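PDB 3L86: acetylglutamate kinase from Streptococcus mutans, which probably catalyses the ATP-dependent phosphorylation of N-acetyl-L-glutamate to N-acetyl-L-glutamyl 5-phosphate, the second step of the arginine-directed route from glutamate to acetylornithine. Local coordinates for residues V105-S108 and H109-D113; D113-G116 and K117-E121. All blocks are in the same frame, centred on the assembly; numbering follows the deposited sequence.

Interaction 1: residues V105-S108 and H109-D113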
loop_
_atom_site.group_PDB
_atom_site.type_symbol
_atom_site.label_atom_id
_atom_site.label_comp_id
_atom_site.label_asym_id
_atom_site.label_seq_id
_atom_site.Cartn_x
_atom_site.Cartn_y
_atom_site.Cartn_z
ATOM N N VAL A 105 -0.368 14.992 -12.542
ATOM C CA VAL A 105 0.618 14.623 -13.597
ATOM C C VAL A 105 1.927 14.120 -12.940
ATOM O O VAL A 105 2.523 13.122 -13.362
ATOM C CB VAL A 105 0.989 15.855 -14.507
ATOM C CG1 VAL A 105 2.201 15.508 -15.417
ATOM C CG2 VAL A 105 -0.206 16.269 -15.386
ATOM N N LEU A 106 2.395 14.849 -11.928
ATOM C CA LEU A 106 3.608 14.482 -11.178
ATOM C C LEU A 106 3.432 13.174 -10.387
ATOM O O LEU A 106 4.321 12.297 -10.403
ATOM C CB LEU A 106 3.994 15.649 -10.219
ATOM C CG LEU A 106 4.228 16.982 -10.977
ATOM C CD1 LEU A 106 4.402 18.210 -10.025
ATOM C CD2 LEU A 106 5.474 16.772 -11.755
ATOM N N VAL A 107 2.287 13.057 -9.685
ATOM C CA VAL A 107 1.992 11.879 -8.832
ATOM C C VAL A 107 1.991 10.577 -9.677
ATOM O O VAL A 107 2.633 9.579 -9.308
ATOM C CB VAL A 107 0.669 12.061 -7.996
ATOM C CG1 VAL A 107 0.218 10.758 -7.264
ATOM C CG2 VAL A 107 0.767 13.223 -6.940
ATOM N N SER A 108 1.260 10.574 -10.794
ATOM C CA SER A 108 1.149 9.350 -11.598
ATOM C C SER A 108 2.458 9.007 -12.282
ATOM O O SER A 108 2.822 7.805 -12.351
ATOM C CB SER A 108 -0.017 9.426 -12.617
ATOM O OG SER A 108 0.223 10.456 -13.529
ATOM N N HIS A 109 3.209 10.019 -12.738
ATOM C CA HIS A 109 4.564 9.757 -13.289
ATOM C C HIS A 109 5.524 9.121 -12.244
ATOM O O HIS A 109 6.192 8.136 -12.520
ATOM C CB HIS A 109 5.222 11.053 -13.816
ATOM C CG HIS A 109 6.669 10.894 -14.162
ATOM N ND1 HIS A 109 7.130 9.903 -15.022
ATOM C CD2 HIS A 109 7.759 11.610 -13.788
ATOM C CE1 HIS A 109 8.450 10.002 -15.122
ATOM N NE2 HIS A 109 8.854 11.035 -14.398
ATOM N N ALA A 110 5.602 9.669 -11.034
ATOM C CA ALA A 110 6.504 9.043 -10.052
ATOM C C ALA A 110 6.055 7.589 -9.691
ATOM O O ALA A 110 6.872 6.649 -9.582
ATOM C CB ALA A 110 6.600 9.936 -8.790
ATOM N N LEU A 111 4.761 7.402 -9.462
ATOM C CA LEU A 111 4.262 6.071 -9.063
ATOM C C LEU A 111 4.427 4.998 -10.172
ATOM O O LEU A 111 4.953 3.905 -9.895
ATOM C CB LEU A 111 2.792 6.160 -8.625
ATOM C CG LEU A 111 2.479 6.870 -7.293
ATOM C CD1 LEU A 111 0.955 6.893 -7.066
ATOM C CD2 LEU A 111 3.200 6.175 -6.158
ATOM N N LEU A 112 3.988 5.289 -11.407
ATOM C CA LEU A 112 4.069 4.325 -12.509
ATOM C C LEU A 112 5.480 4.161 -13.089
ATOM O O LEU A 112 5.938 3.031 -13.308
ATOM C CB LEU A 112 3.062 4.637 -13.643
ATOM C CG LEU A 112 1.575 4.627 -13.189
ATOM C CD1 LEU A 112 0.688 5.218 -14.291
ATOM C CD2 LEU A 112 1.076 3.229 -12.738
ATOM N N ASP A 113 6.167 5.272 -13.361
ATOM C CA ASP A 113 7.395 5.191 -14.173
ATOM C C ASP A 113 8.635 5.113 -13.306
ATOM O O ASP A 113 9.630 4.464 -13.699
ATOM C CB ASP A 113 7.505 6.423 -15.093
ATOM C CG ASP A 113 6.301 6.584 -15.984
ATOM O OD1 ASP A 113 5.898 5.590 -16.608
ATOM O OD2 ASP A 113 5.757 7.698 -16.065
#

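Interaction 2: residues D113-G116 and K117-E121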
loop_
_atom_site.group_PDB
_atom_site.type_symbol
_atom_site.label_atom_id
_atom_site.label_comp_id
_atom_site.label_asym_id
_atom_site.label_seq_id
_atom_site.Cartn_x
_atom_site.Cartn_y
_atom_site.Cartn_z
ATOM N N ASP A 113 6.167 5.272 -13.361
ATOM C CA ASP A 113 7.395 5.191 -14.173
ATOM C C ASP A 113 8.635 5.113 -13.306
ATOM O O ASP A 113 9.630 4.464 -13.699
ATOM C CB ASP A 113 7.505 6.423 -15.093
ATOM C CG ASP A 113 6.301 6.584 -15.984
ATOM O OD1 ASP A 113 5.898 5.590 -16.608
ATOM O OD2 ASP A 113 5.757 7.698 -16.065
ATOM N N LEU A 114 8.584 5.777 -12.146
ATOM C CA LEU A 114 9.738 5.862 -11.202
ATOM C C LEU A 114 9.758 4.861 -10.006
ATOM O O LEU A 114 10.809 4.698 -9.330
ATOM C CB LEU A 114 9.828 7.274 -10.633
ATOM C CG LEU A 114 10.579 8.384 -11.362
ATOM C CD1 LEU A 114 10.619 8.167 -12.802
ATOM C CD2 LEU A 114 10.144 9.761 -11.035
ATOM N N VAL A 115 8.621 4.267 -9.665
ATOM C CA VAL A 115 8.588 3.196 -8.639
ATOM C C VAL A 115 8.104 1.840 -9.209
ATOM O O VAL A 115 8.778 0.775 -9.058
ATOM C CB VAL A 115 7.718 3.583 -7.404
ATOM C CG1 VAL A 115 7.765 2.494 -6.341
ATOM C CG2 VAL A 115 8.234 4.904 -6.760
ATOM N N GLY A 116 6.939 1.865 -9.853
ATOM C CA GLY A 116 6.280 0.614 -10.271
ATOM C C GLY A 116 7.073 -0.193 -11.294
ATOM O O GLY A 116 7.119 -1.426 -11.219
ATOM N N LYS A 117 7.647 0.483 -12.287
ATOM C CA LYS A 117 8.431 -0.205 -13.345
ATOM C C LYS A 117 9.687 -0.913 -12.782
ATOM O O LYS A 117 10.000 -2.059 -13.168
ATOM C CB LYS A 117 8.805 0.770 -14.492
ATOM C CG LYS A 117 9.610 0.136 -15.663
ATOM C CD LYS A 117 8.729 -0.727 -16.525
ATOM C CE LYS A 117 9.558 -1.392 -17.734
ATOM N NZ LYS A 117 9.828 -0.393 -18.787
ATOM N N ASN A 118 10.383 -0.245 -11.855
ATOM C CA ASN A 118 11.496 -0.892 -11.115
ATOM C C ASN A 118 11.100 -2.177 -10.302
ATOM O O ASN A 118 11.833 -3.188 -10.311
ATOM C CB ASN A 118 12.165 0.131 -10.157
ATOM C CG ASN A 118 13.367 -0.473 -9.376
ATOM O OD1 ASN A 118 14.392 -0.784 -9.974
ATOM N ND2 ASN A 118 13.249 -0.592 -8.036
ATOM N N LEU A 119 9.962 -2.124 -9.583
ATOM C CA LEU A 119 9.403 -3.286 -8.885
ATOM C C LEU A 119 9.214 -4.449 -9.835
ATOM O O LEU A 119 9.685 -5.542 -9.549
ATOM C CB LEU A 119 7.997 -3.022 -8.336
ATOM C CG LEU A 119 7.818 -2.602 -6.906
ATOM C CD1 LEU A 119 8.536 -1.284 -6.826
ATOM C CD2 LEU A 119 6.330 -2.451 -6.503
ATOM N N GLN A 120 8.488 -4.222 -10.939
ATOM C CA GLN A 120 8.285 -5.268 -11.922
ATOM C C GLN A 120 9.594 -5.834 -12.501
ATOM O O GLN A 120 9.727 -7.067 -12.640
ATOM C CB GLN A 120 7.326 -4.788 -13.020
ATOM C CG GLN A 120 7.248 -5.723 -14.229
ATOM C CD GLN A 120 6.459 -5.149 -15.414
ATOM O OE1 GLN A 120 5.245 -5.101 -15.406
ATOM N NE2 GLN A 120 7.173 -4.775 -16.469
ATOM N N GLU A 121 10.575 -4.964 -12.800
ATOM C CA GLU A 121 11.859 -5.436 -13.353
ATOM C C GLU A 121 12.669 -6.283 -12.305
ATOM O O GLU A 121 13.178 -7.343 -12.641
ATOM C CB GLU A 121 12.708 -4.281 -13.950
ATOM C CG GLU A 121 11.986 -3.472 -15.058
ATOM C CD GLU A 121 12.650 -2.122 -15.421
ATOM O OE1 GLU A 121 13.310 -1.450 -14.575
ATOM O OE2 GLU A 121 12.459 -1.682 -16.581
HETATM O O HOH W 1 11.020 0.624 -7.391
#

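Interaction 1: residues V105-S108 and H109-D113
Behind the N-acetyl-L-glutamate pocket, Val107 and Leu111 stand one turn apart on the buried side of helix 101-125. Their side chains lie alongside each other and point the same way, and the one close approach between them is Val107 CG1 to Leu111 CD1 at 3.9 Å. In Val107, CG1 is anti to the backbone N (chi1 171°), which places this branch rather than CG2 against the leucine. Leu111 also rests its CG on Val107 O, at 3.4 Å. The same carbonyl accepts the Leu111 N-H over 3.0 Å, so backbone and side chain of the leucine meet it together. Beyond the segments, Val107 touches Ile79 of helix 76-85 and Asn190 of the substrate pocket, while Leu111 packs on Ser179 and Leu180 of strand 174-182.

Three further backbone bonds, His109 N to Val105 O, Ala110 N to Leu106 O and Leu112 N to Ser108 O, complete the i to i+4 alpha-helical bonding between the segments. Ser108 turns its hydroxyl back along the helix, where OG bonds to Met104 O. Leu112 lays its CB against Ser108 O at 3.4 Å.

The polar pair His109 and Asp113 lies on another side of the helix. His109 ND1 donates to Asp113 OD2 over 2.8 Å in a nearly straight bond (165° at the hydrogen). The carboxylate oxygen sits at the edge of the imidazole, only 7° out of the ring plane, and uses its anti lone pair. The bond helps to fix the rotation of the ring. An amphipathic helix laid by its apolar face against the central sheet is characteristic of the alpha-beta-alpha sandwich of the amino acid kinase fold.

Interaction 2: residues D113-G116 and K117-E121
The carboxamide of Asn118 and the carbonyl of Val115 are joined through a water molecule. Asn118 ND2 donates to this water over 2.6 Å, and the water in turn donates to Val115 O over 2.8 Å. CG anti to the backbone N (chi1 -178°) directs the carboxamide, and chi2 of 68° turns ND2 rather than OD1 to the water, while Asn118 CB rests 3.6 Å from Val115 O. The same oxygen accepts the N-H of Leu119 over 3.2 Å, almost in line with the C=O bond, so two hydrogen bonds grip it.

The Leu119 N to Val115 O bond marks the return to alpha-helical bonding after the wider pi-type turn at 113-116 in helix 101-125. Gln120 N continues the alpha pattern with a bond to Gly116 O.

Val115 and Leu119 lie side by side on the buried flank, Val115 CG1 meeting Leu119 CD1 at 3.9 Å. Leu119 CD1 is also placed 3.0 Å from Val115 O, which is short; with chi1 of Leu119 at -96°, away from a staggered position, the exact placing of this branch is doubtful. Both residues pack on His73 of strand 68-73 and on Ser48, joining the helix to the sheet. Gln120 OE1 accepts from Gln132 N of strand 130-132. On the exposed side, Lys117 NZ and Glu121 OE2 form a long salt bridge at 3.7 Å.

In the fold
Interactions 1 and 2 are successive parts of helix 101-125, share Asp113, and have centres 11 Å apart. The wider turns between them are bridged by probable pi-type (i to i+5) backbone hydrogen bonds, Leu111 O to Gly116 N at 2.8 Å and Leu112 O to Lys117 N at 3.2 Å. His109 CE1 also packs on Leu114 CD1 at 3.7 Å. Interaction 1 lies nearer the substrate: the Leu111 side chain is about 5 Å from bound N-acetyl-L-glutamate, that of Val115 about 8 Å. Both side chains come within about 4 Å of Gly75, which lines the N-acetyl-L-glutamate pocket, so the apolar face of the helix backs the glycine-rich loop Gly74-Gly76 at Gly75 in both contacts.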